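Laminin subunit ALPHA-1 (Mus musculus, PDB 2JD4) is a basement membrane protein whose C-terminal LG4-5 domain pair probably helps to anchor laminin-111 at the cell surface. Local coordinates at residues A[85-90]-A[110-115]; A[60-65]-A[71-76]; A[169-172]-A[177-180]; A[116-119]-A[124-127]. The protein carries 4 engineered substitutions. All blocks are in the same frame, centred on the assembly; numbering follows the deposited sequence.

Contact 1: A[85-90]-A[110-115]. With MG (magnesium ion), chain C.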
loop_
_atom_site.group_PDB
_atom_site.type_symbol
_atom_site.label_atom_id
_atom_site.label_comp_id
_atom_site.label_asym_id
_atom_site.label_seq_id
_atom_site.Cartn_x
_atom_site.Cartn_y
_atom_site.Cartn_z
ATOM N N PHE A 85 23.645 4.195 9.700
ATOM C CA PHE A 85 23.683 5.046 10.886
ATOM C C PHE A 85 24.829 6.043 10.767
ATOM O O PHE A 85 25.743 5.852 9.966
ATOM C CB PHE A 85 23.863 4.187 12.147
ATOM C CG PHE A 85 25.092 3.315 12.120
ATOM C CD1 PHE A 85 26.330 3.814 12.518
ATOM C CD2 PHE A 85 25.015 2.002 11.672
ATOM C CE1 PHE A 85 27.479 3.009 12.469
ATOM C CE2 PHE A 85 26.154 1.192 11.619
ATOM C CZ PHE A 85 27.387 1.700 12.018
ATOM N N ASP A 86 24.765 7.105 11.561
ATOM C CA ASP A 86 25.801 8.139 11.573
ATOM C C ASP A 86 26.054 8.458 13.041
ATOM O O ASP A 86 25.131 8.845 13.760
ATOM C CB ASP A 86 25.311 9.403 10.858
ATOM C CG ASP A 86 26.443 10.371 10.518
ATOM O OD1 ASP A 86 27.386 10.510 11.324
ATOM O OD2 ASP A 86 26.374 11.010 9.444
ATOM N N LEU A 87 27.297 8.297 13.480
ATOM C CA LEU A 87 27.657 8.561 14.868
ATOM C C LEU A 87 27.979 10.033 15.130
ATOM O O LEU A 87 28.372 10.399 16.240
ATOM C CB LEU A 87 28.855 7.697 15.269
ATOM C CG LEU A 87 28.759 6.200 14.958
ATOM C CD1 LEU A 87 30.010 5.499 15.466
ATOM C CD2 LEU A 87 27.518 5.595 15.619
ATOM N N GLY A 88 27.819 10.874 14.114
ATOM C CA GLY A 88 28.093 12.292 14.296
ATOM C C GLY A 88 29.136 12.888 13.364
ATOM O O GLY A 88 29.233 14.113 13.243
ATOM N N LYS A 89 29.914 12.039 12.702
ATOM C CA LYS A 89 30.950 12.525 11.790
ATOM C C LYS A 89 31.113 11.677 10.530
ATOM O O LYS A 89 32.189 11.635 9.935
ATOM C CB LYS A 89 32.288 12.620 12.529
ATOM C CG LYS A 89 32.266 13.620 13.672
ATOM C CD LYS A 89 33.572 13.627 14.441
ATOM C CE LYS A 89 33.521 14.637 15.576
ATOM N NZ LYS A 89 34.804 14.686 16.329
ATOM N N GLY A 90 30.039 11.007 10.122
ATOM C CA GLY A 90 30.108 10.183 8.930
ATOM C C GLY A 90 29.093 9.062 8.959
ATOM O O GLY A 90 28.729 8.574 10.031
ATOM N N THR A 110 19.983 -6.352 12.770
ATOM C CA THR A 110 20.902 -5.304 12.345
ATOM C C THR A 110 21.829 -5.080 13.529
ATOM O O THR A 110 21.373 -4.944 14.666
ATOM C CB THR A 110 20.178 -3.982 11.981
ATOM O OG1 THR A 110 19.501 -3.455 13.128
ATOM C CG2 THR A 110 19.168 -4.220 10.862
ATOM N N GLU A 111 23.129 -5.044 13.268
ATOM C CA GLU A 111 24.081 -4.884 14.351
ATOM C C GLU A 111 25.227 -3.917 14.157
ATOM O O GLU A 111 26.001 -4.033 13.216
ATOM C CB GLU A 111 24.686 -6.236 14.717
ATOM C CG GLU A 111 23.812 -7.122 15.562
ATOM C CD GLU A 111 24.533 -8.384 15.980
ATOM O OE1 GLU A 111 24.295 -9.443 15.358
ATOM O OE2 GLU A 111 25.353 -8.308 16.920
ATOM N N TYR A 112 25.312 -2.967 15.078
ATOM C CA TYR A 112 26.390 -1.997 15.124
ATOM C C TYR A 112 27.069 -2.340 16.446
ATOM O O TYR A 112 26.446 -2.262 17.503
ATOM C CB TYR A 112 25.855 -0.569 15.190
ATOM C CG TYR A 112 26.740 0.379 15.986
ATOM C CD1 TYR A 112 28.103 0.512 15.699
ATOM C CD2 TYR A 112 26.216 1.133 17.037
ATOM C CE1 TYR A 112 28.922 1.373 16.450
ATOM C CE2 TYR A 112 27.021 1.997 17.791
ATOM C CZ TYR A 112 28.372 2.110 17.493
ATOM O OH TYR A 112 29.166 2.954 18.243
ATOM N N ILE A 113 28.328 -2.752 16.396
ATOM C CA ILE A 113 29.028 -3.075 17.627
ATOM C C ILE A 113 30.517 -2.766 17.496
ATOM O O ILE A 113 31.196 -3.264 16.597
ATOM C CB ILE A 113 28.799 -4.555 18.027
ATOM C CG1 ILE A 113 29.406 -4.816 19.407
ATOM C CG2 ILE A 113 29.379 -5.486 16.980
ATOM C CD1 ILE A 113 29.044 -6.164 19.985
ATOM N N LYS A 114 30.999 -1.907 18.386
ATOM C CA LYS A 114 32.396 -1.484 18.406
ATOM C C LYS A 114 32.745 -0.641 17.179
ATOM O O LYS A 114 32.329 0.516 17.066
ATOM C CB LYS A 114 33.322 -2.705 18.488
ATOM C CG LYS A 114 33.159 -3.562 19.743
ATOM C CD LYS A 114 33.521 -2.823 21.030
ATOM C CE LYS A 114 32.420 -1.867 21.483
ATOM N NZ LYS A 114 32.707 -1.230 22.807
ATOM N N ARG A 115 33.508 -1.222 16.262
ATOM C CA ARG A 115 33.914 -0.519 15.049
ATOM C C ARG A 115 33.432 -1.244 13.797
ATOM O O ARG A 115 33.907 -0.974 12.695
ATOM C CB ARG A 115 35.440 -0.387 15.010
ATOM C CG ARG A 115 36.013 0.631 15.986
ATOM C CD ARG A 115 35.943 2.042 15.415
ATOM N NE ARG A 115 34.817 2.818 15.926
ATOM C CZ ARG A 115 34.497 4.033 15.491
ATOM N NH1 ARG A 115 35.216 4.607 14.532
ATOM N NH2 ARG A 115 33.469 4.683 16.024
HETATM MG MG MG C . 27.701 10.600 18.411
HETATM O O HOH W 1 27.449 12.895 18.024
HETATM O O HOH W 2 29.857 10.760 19.012
#
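At the magnesium-bearing rim of a laminin G beta sandwich, Phe85 and Leu87 pack against Tyr112 and Arg115 and so join the end of strand 80-86 to strand 106-113 of the opposing sheet. Phe85 meets Tyr112 with the outer end of its ring: CZ lies 3.9 Å from Tyr112 CD1, while Tyr112 CB sits over one face of the phenylalanine. The two rings meet obliquely, their planes 38° apart, and the side chains themselves cross at about a right angle. Leu87 and Tyr112 point at each other from opposite directions. The two leucine methyls divide the work, CD2 resting 4.0 Å from Tyr112 CZ and CD1 lying 3.6 Å from NH2 of Arg115. The arginine reaches this methyl because its chain is bent at both chi2 and chi3, although its CB leads away from segment 85-90. Both polar ends are held from outside, Tyr112 OH by the carbonyl of Arg42 and Arg115 NH2 by that of Ala135. The side chain of Leu87 is buried, while its carbonyl O binds magnesium at 2.3 Å. Two waters, Asp70, Asp139 and the carbonyl of Thr137 bring the metal to six ligands. The loop that carries this carbonyl is folded about Asp86, whose OD1 accepts from two backbone amides on opposite faces of the carboxylate plane: Gly88 N, 2.8 Å from OD1 on the anti side, closes an Asx turn, and Gly90 N reaches OD1 on the syn side at 3.0 Å.

Contact 2: A[60-65]-A[71-76]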
loop_
_atom_site.group_PDB
_atom_site.type_symbol
_atom_site.label_atom_id
_atom_site.label_comp_id
_atom_site.label_asym_id
_atom_site.label_seq_id
_atom_site.Cartn_x
_atom_site.Cartn_y
_atom_site.Cartn_z
ATOM N N ILE A 60 11.356 0.801 8.265
ATOM C CA ILE A 60 11.032 -0.209 9.272
ATOM C C ILE A 60 11.263 0.298 10.703
ATOM O O ILE A 60 10.417 0.083 11.579
ATOM C CB ILE A 60 11.818 -1.503 8.998
ATOM C CG1 ILE A 60 11.475 -2.011 7.587
ATOM C CG2 ILE A 60 11.487 -2.549 10.062
ATOM C CD1 ILE A 60 12.378 -3.134 7.057
ATOM N N TYR A 61 12.403 0.951 10.955
ATOM C CA TYR A 61 12.653 1.560 12.268
ATOM C C TYR A 61 13.614 2.736 12.153
ATOM O O TYR A 61 14.426 2.803 11.221
ATOM C CB TYR A 61 13.158 0.540 13.310
ATOM C CG TYR A 61 14.627 0.168 13.278
ATOM C CD1 TYR A 61 15.617 1.091 13.622
ATOM C CD2 TYR A 61 15.023 -1.129 12.963
ATOM C CE1 TYR A 61 16.960 0.724 13.655
ATOM C CE2 TYR A 61 16.364 -1.504 12.991
ATOM C CZ TYR A 61 17.326 -0.569 13.340
ATOM O OH TYR A 61 18.652 -0.939 13.375
ATOM N N TYR A 62 13.510 3.658 13.107
ATOM C CA TYR A 62 14.338 4.855 13.131
ATOM C C TYR A 62 14.566 5.368 14.557
ATOM O O TYR A 62 13.654 5.348 15.388
ATOM C CB TYR A 62 13.649 5.936 12.293
ATOM C CG TYR A 62 14.268 7.315 12.328
ATOM C CD1 TYR A 62 15.379 7.630 11.540
ATOM C CD2 TYR A 62 13.716 8.320 13.118
ATOM C CE1 TYR A 62 15.914 8.912 11.539
ATOM C CE2 TYR A 62 14.247 9.607 13.126
ATOM C CZ TYR A 62 15.341 9.896 12.336
ATOM O OH TYR A 62 15.860 11.169 12.340
ATOM N N VAL A 63 15.793 5.806 14.829
ATOM C CA VAL A 63 16.169 6.392 16.119
ATOM C C VAL A 63 17.103 7.544 15.774
ATOM O O VAL A 63 17.876 7.454 14.817
ATOM C CB VAL A 63 16.913 5.401 17.054
ATOM C CG1 VAL A 63 15.956 4.330 17.545
ATOM C CG2 VAL A 63 18.100 4.783 16.337
ATOM N N ALA A 64 17.029 8.635 16.528
ATOM C CA ALA A 64 17.879 9.775 16.221
ATOM C C ALA A 64 18.006 10.775 17.349
ATOM O O ALA A 64 17.172 10.834 18.262
ATOM C CB ALA A 64 17.360 10.485 14.978
ATOM N N HIS A 65 19.064 11.574 17.267
ATOM C CA HIS A 65 19.318 12.602 18.250
ATOM C C HIS A 65 18.268 13.672 18.001
ATOM O O HIS A 65 17.665 13.726 16.923
ATOM C CB HIS A 65 20.730 13.160 18.049
ATOM C CG HIS A 65 21.151 14.140 19.097
ATOM N ND1 HIS A 65 20.659 15.427 19.154
ATOM C CD2 HIS A 65 22.002 14.015 20.142
ATOM C CE1 HIS A 65 21.189 16.051 20.191
ATOM N NE2 HIS A 65 22.007 15.217 20.808
ATOM N N TYR A 71 21.986 9.197 14.102
ATOM C CA TYR A 71 20.792 8.424 13.754
ATOM C C TYR A 71 21.120 7.001 13.346
ATOM O O TYR A 71 22.277 6.655 13.129
ATOM C CB TYR A 71 20.013 9.111 12.620
ATOM C CG TYR A 71 20.748 9.154 11.296
ATOM C CD1 TYR A 71 20.913 8.001 10.528
ATOM C CD2 TYR A 71 21.317 10.342 10.830
ATOM C CE1 TYR A 71 21.631 8.025 9.330
ATOM C CE2 TYR A 71 22.042 10.375 9.633
ATOM C CZ TYR A 71 22.194 9.214 8.892
ATOM O OH TYR A 71 22.926 9.230 7.730
ATOM N N ALA A 72 20.081 6.174 13.267
ATOM C CA ALA A 72 20.204 4.783 12.848
ATOM C C ALA A 72 18.848 4.410 12.256
ATOM O O ALA A 72 17.810 4.734 12.837
ATOM C CB ALA A 72 20.529 3.885 14.031
ATOM N N THR A 73 18.853 3.736 11.110
ATOM C CA THR A 73 17.603 3.354 10.462
ATOM C C THR A 73 17.723 2.083 9.623
ATOM O O THR A 73 18.818 1.699 9.194
ATOM C CB THR A 73 17.087 4.509 9.559
ATOM O OG1 THR A 73 15.840 4.142 8.958
ATOM C CG2 THR A 73 18.097 4.822 8.461
ATOM N N LEU A 74 16.587 1.415 9.432
ATOM C CA LEU A 74 16.495 0.207 8.618
ATOM C C LEU A 74 15.348 0.487 7.653
ATOM O O LEU A 74 14.213 0.735 8.077
ATOM C CB LEU A 74 16.166 -1.026 9.472
ATOM C CG LEU A 74 15.909 -2.319 8.679
ATOM C CD1 LEU A 74 17.200 -2.779 8.012
ATOM C CD2 LEU A 74 15.378 -3.416 9.590
ATOM N N GLN A 75 15.652 0.468 6.359
ATOM C CA GLN A 75 14.659 0.746 5.322
ATOM C C GLN A 75 14.660 -0.334 4.252
ATOM O O GLN A 75 15.673 -0.998 4.024
ATOM C CB GLN A 75 14.961 2.097 4.659
ATOM C CG GLN A 75 14.913 3.291 5.594
ATOM C CD GLN A 75 15.702 4.484 5.060
ATOM O OE1 GLN A 75 16.900 4.380 4.817
ATOM N NE2 GLN A 75 15.030 5.618 4.882
ATOM N N LEU A 76 13.514 -0.517 3.605
ATOM C CA LEU A 76 13.392 -1.488 2.530
ATOM C C LEU A 76 13.358 -0.672 1.243
ATOM O O LEU A 76 12.706 0.370 1.188
ATOM C CB LEU A 76 12.094 -2.282 2.647
ATOM C CG LEU A 76 11.953 -3.425 1.636
ATOM C CD1 LEU A 76 12.890 -4.572 2.038
ATOM C CD2 LEU A 76 10.504 -3.912 1.598
#
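A chi1 of 81° sets CG of Tyr61 between its own N and carbonyl carbon and swings the ring across the strand pair, where one face receives Leu74 CB, 3.9 Å from the ring centroid, in a CH-pi contact. In Thr73, chi1 of -178° puts OG1 opposite the backbone N and aims the hydroxyl at Tyr61 O, 3.0 Å away. That carbonyl is gripped twice, since Leu74 N also donates to Tyr61 O at 3.1 Å. The strands form an antiparallel beta hairpin, their axes 178° apart, with Val63 and Ala72 as a fully hydrogen-bonded pair. On the face they share, Val63 CG2 presses on Ala72 CB at 3.5 Å, a tight fit for two methyls. Further along, the register slips: Ile60 N donates to Leu74 O at 2.9 Å and Tyr61 N reaches the same oxygen weakly, making a classic beta bulge. Ile60 CD1 there lies 3.9 Å from Leu74 CD2. Tyr62 and Ala64 lie on the other face of the sheet, with Thr73 and Tyr71, the Tyr62 ring turning an edge to Thr73 CB. The hairpin lies inside its sheet, between strand 143-146, which bonds to Tyr62, and strand 80-86, which bonds to Tyr71 and Thr73; Tyr61, Ile60 and Ala72 pack on strand 44-53 of the facing sheet, and Tyr61 OH bonds to Thr110.

Contact 3: A[169-172]-A[177-180]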
loop_
_atom_site.group_PDB
_atom_site.type_symbol
_atom_site.label_atom_id
_atom_site.label_comp_id
_atom_site.label_asym_id
_atom_site.label_seq_id
_atom_site.Cartn_x
_atom_site.Cartn_y
_atom_site.Cartn_z
ATOM N N ILE A 169 4.614 -6.639 11.475
ATOM C CA ILE A 169 5.818 -6.800 12.273
ATOM C C ILE A 169 5.468 -7.452 13.606
ATOM O O ILE A 169 4.528 -7.041 14.279
ATOM C CB ILE A 169 6.505 -5.447 12.535
ATOM C CG1 ILE A 169 6.899 -4.793 11.208
ATOM C CG2 ILE A 169 7.760 -5.658 13.374
ATOM C CD1 ILE A 169 7.560 -3.425 11.369
ATOM N N GLY A 170 6.218 -8.484 13.967
ATOM C CA GLY A 170 5.967 -9.169 15.215
ATOM C C GLY A 170 6.732 -8.510 16.346
ATOM O O GLY A 170 6.804 -7.282 16.432
ATOM N N GLU A 171 7.327 -9.331 17.202
ATOM C CA GLU A 171 8.080 -8.825 18.337
ATOM C C GLU A 171 9.424 -8.235 17.891
ATOM O O GLU A 171 9.966 -8.614 16.856
ATOM C CB GLU A 171 8.322 -9.957 19.348
ATOM C CG GLU A 171 7.054 -10.632 19.888
ATOM C CD GLU A 171 6.070 -9.655 20.505
ATOM O OE1 GLU A 171 6.514 -8.643 21.088
ATOM O OE2 GLU A 171 4.846 -9.902 20.420
ATOM N N ILE A 172 9.949 -7.308 18.681
ATOM C CA ILE A 172 11.231 -6.681 18.377
ATOM C C ILE A 172 12.080 -6.564 19.640
ATOM O O ILE A 172 11.578 -6.243 20.723
ATOM C CB ILE A 172 11.031 -5.282 17.732
ATOM C CG1 ILE A 172 12.385 -4.587 17.547
ATOM C CG2 ILE A 172 10.082 -4.446 18.577
ATOM C CD1 ILE A 172 12.300 -3.221 16.858
ATOM N N GLN A 177 16.780 -7.132 24.866
ATOM C CA GLN A 177 15.518 -6.884 25.563
ATOM C C GLN A 177 14.339 -6.802 24.605
ATOM O O GLN A 177 14.403 -6.114 23.589
ATOM C CB GLN A 177 15.581 -5.575 26.355
ATOM C CG GLN A 177 14.199 -5.014 26.706
ATOM C CD GLN A 177 14.222 -3.530 27.031
ATOM O OE1 GLN A 177 14.940 -2.756 26.397
ATOM N NE2 GLN A 177 13.420 -3.124 28.009
ATOM N N GLN A 178 13.257 -7.493 24.940
ATOM C CA GLN A 178 12.065 -7.460 24.106
ATOM C C GLN A 178 11.270 -6.203 24.471
ATOM O O GLN A 178 10.968 -5.975 25.639
ATOM C CB GLN A 178 11.223 -8.722 24.345
ATOM C CG GLN A 178 9.899 -8.754 23.591
ATOM C CD GLN A 178 9.196 -10.100 23.694
ATOM O OE1 GLN A 178 8.023 -10.229 23.339
ATOM N NE2 GLN A 178 9.916 -11.113 24.174
ATOM N N LEU A 179 10.952 -5.376 23.480
ATOM C CA LEU A 179 10.190 -4.149 23.723
ATOM C C LEU A 179 8.698 -4.458 23.870
ATOM O O LEU A 179 8.165 -5.336 23.189
ATOM C CB LEU A 179 10.412 -3.158 22.574
ATOM C CG LEU A 179 11.455 -2.039 22.734
ATOM C CD1 LEU A 179 12.690 -2.547 23.451
ATOM C CD2 LEU A 179 11.813 -1.476 21.362
ATOM N N ASP A 180 8.018 -3.751 24.767
ATOM C CA ASP A 180 6.590 -3.997 24.946
ATOM C C ASP A 180 5.830 -3.162 23.923
ATOM O O ASP A 180 5.555 -1.995 24.158
ATOM C CB ASP A 180 6.140 -3.614 26.357
ATOM C CG ASP A 180 4.847 -4.305 26.763
ATOM O OD1 ASP A 180 3.943 -4.442 25.906
ATOM O OD2 ASP A 180 4.735 -4.709 27.943
HETATM O O HOH W 3 8.351 -6.636 20.860
HETATM O O HOH W 4 5.022 -6.696 22.866
#
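Ile172 lays its CG2 methyl against CB of Leu179, the two carbons 4.2 Å apart in a buried apolar contact. Its neighbour Glu171 lies on the exposed side and faces the side chain of Gln178; the two cross with their carboxylate and amide planes 48° apart. Glu171 is bent at chi2, while Gln178 stretches out beyond CG to reach it. Directly between the backbones, Leu179 N donates to Ile172 O at 3.0 Å, a nearly linear bond of 171°. It belongs to a beta hairpin in which strand 167-174, shared with the main part of its sheet, turns back on the short strand 177-178. Where a regular pair would close with a second backbone bond, from Ile172 N to Leu179 O, water 3 is inserted instead. This water accepts from Ile172 N at 2.8 Å and lies 2.7 Å from Leu179 O and likewise 2.7 Å from Glu171 OE1, both of which it can donate to, although more acceptors surround it than it has protons. Glu171 thus takes part in the bridge through the same oxygen that turns toward Gln178. Behind the hairpin, Ile172 packs on Val47 and Leu49 of strand 44-53 and on Leu146, and Leu179 rests on Leu36. Water 4 adds an outer link: it donates to Glu171 OE1 at 3.0 Å and, weakly, to Leu179 O.

Contact 4: A[116-119]-A[124-127]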
loop_
_atom_site.group_PDB
_atom_site.type_symbol
_atom_site.label_atom_id
_atom_site.label_comp_id
_atom_site.label_asym_id
_atom_site.label_seq_id
_atom_site.Cartn_x
_atom_site.Cartn_y
_atom_site.Cartn_z
ATOM N N LYS A 116 32.488 -2.163 13.969
ATOM C CA LYS A 116 31.949 -2.929 12.851
ATOM C C LYS A 116 30.422 -2.851 12.803
ATOM O O LYS A 116 29.779 -2.420 13.759
ATOM C CB LYS A 116 32.384 -4.397 12.962
ATOM C CG LYS A 116 33.860 -4.666 12.654
ATOM C CD LYS A 116 34.803 -4.006 13.659
ATOM C CE LYS A 116 34.644 -4.585 15.059
ATOM N NZ LYS A 116 35.494 -3.893 16.072
ATOM N N ALA A 117 29.851 -3.263 11.676
ATOM C CA ALA A 117 28.403 -3.266 11.491
ATOM C C ALA A 117 28.054 -4.343 10.472
ATOM O O ALA A 117 28.801 -4.560 9.518
ATOM C CB ALA A 117 27.932 -1.902 11.001
ATOM N N PHE A 118 26.934 -5.031 10.680
ATOM C CA PHE A 118 26.516 -6.079 9.753
ATOM C C PHE A 118 25.020 -6.393 9.858
ATOM O O PHE A 118 24.343 -5.928 10.772
ATOM C CB PHE A 118 27.356 -7.344 9.976
ATOM C CG PHE A 118 27.213 -7.947 11.346
ATOM C CD1 PHE A 118 26.307 -8.979 11.576
ATOM C CD2 PHE A 118 27.980 -7.481 12.408
ATOM C CE1 PHE A 118 26.168 -9.538 12.848
ATOM C CE2 PHE A 118 27.848 -8.031 13.683
ATOM C CZ PHE A 118 26.943 -9.059 13.903
ATOM N N MET A 119 24.512 -7.174 8.909
ATOM C CA MET A 119 23.095 -7.533 8.881
ATOM C C MET A 119 22.896 -9.027 8.717
ATOM O O MET A 119 23.729 -9.711 8.127
ATOM C CB MET A 119 22.390 -6.852 7.713
ATOM C CG MET A 119 22.535 -5.358 7.641
ATOM S SD MET A 119 21.666 -4.772 6.180
ATOM C CE MET A 119 19.953 -5.135 6.702
ATOM N N GLN A 124 21.352 -15.897 7.595
ATOM C CA GLN A 124 22.452 -15.653 6.664
ATOM C C GLN A 124 23.061 -14.292 6.990
ATOM O O GLN A 124 22.435 -13.255 6.784
ATOM C CB GLN A 124 21.949 -15.696 5.209
ATOM C CG GLN A 124 20.962 -14.591 4.829
ATOM C CD GLN A 124 20.234 -14.852 3.512
ATOM O OE1 GLN A 124 20.854 -14.980 2.451
ATOM N NE2 GLN A 124 18.905 -14.924 3.578
ATOM N N GLU A 125 24.285 -14.310 7.511
ATOM C CA GLU A 125 24.981 -13.090 7.903
ATOM C C GLU A 125 25.777 -12.487 6.748
ATOM O O GLU A 125 26.431 -13.206 5.991
ATOM C CB GLU A 125 25.912 -13.391 9.088
ATOM C CG GLU A 125 26.471 -12.165 9.799
ATOM C CD GLU A 125 27.322 -12.523 11.014
ATOM O OE1 GLU A 125 26.814 -13.199 11.937
ATOM O OE2 GLU A 125 28.504 -12.124 11.049
ATOM N N SER A 126 25.707 -11.165 6.612
ATOM C CA SER A 126 26.429 -10.458 5.555
ATOM C C SER A 126 27.826 -10.102 6.050
ATOM O O SER A 126 28.077 -10.077 7.250
ATOM C CB SER A 126 25.708 -9.163 5.191
ATOM O OG SER A 126 25.879 -8.201 6.221
ATOM N N PRO A 127 28.761 -9.829 5.129
ATOM C CA PRO A 127 30.105 -9.476 5.590
ATOM C C PRO A 127 30.039 -8.169 6.379
ATOM O O PRO A 127 29.129 -7.362 6.175
ATOM C CB PRO A 127 30.886 -9.337 4.284
ATOM C CG PRO A 127 30.235 -10.371 3.412
ATOM C CD PRO A 127 28.762 -10.124 3.685
#
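Met119 and Ser126 join two antiparallel arms of a beta hairpin, the end-to-end directions of residues 117 to 119 and 124 to 127 lying 153° apart. Ser126 N donates to Met119 O at 2.9 Å, approaching nearly along the C=O axis. The reciprocal bond is not accepted by a backbone carbonyl: Met119 N donates to Ser126 OG at 3.2 Å. A chi1 of 73° places that hydroxyl between the serine's own N and carbonyl carbon and turns it back on the facing strand, so that the serine engages Met119 with both its amide and its side chain. The hydroxyl also lies 4.0 Å from Met119 CB. Phe118 makes the other side-chain contact. Its CD1 meets Glu125 CG at 3.7 Å and its CE1 meets Glu125 CD at the same 3.7 Å, with the extended glutamate chain lying against the CD1 and CE1 side of the ring. OE2 lies over one face of the ring, and the ring and carboxylate planes are inclined by 29°. Phe118 CB, nearer the backbone, stands 3.9 Å from Ser126 O. The hairpin continues the sheet beyond strand 106-113, to which Phe118 is bonded through the backbone of Glu111, while Ala117 bonds to Val129 further along the partner strand; inward, Ala117 and Met119 pack on Phe85, Phe83 and Leu81 of strand 80-86 and on Val94 of strand 91-95.

In the fold
Along the chain the four contacts follow one another in series, without nesting or crossing. Contact 2 comes first and closes the loop 66-70, whose Asp70 binds the same magnesium as Leu87. Contact 1 spans the longer excursion 91-109 and passes from one sheet of the sandwich to the other. Contact 4 closes the hairpin of strands 116-121 and 124-130, and contact 3 that of strands 167-174 and 177-178, both in the sheet that holds strand 106-113. Contact 1 joins contacts 2 and 4: Asp86 pairs with Tyr71 of contact 2, and Glu111 with Phe118 of contact 4. Across the core, Leu74 touches Met119 and Ile60 touches Ile169, linking contact 2 to contacts 4 and 3.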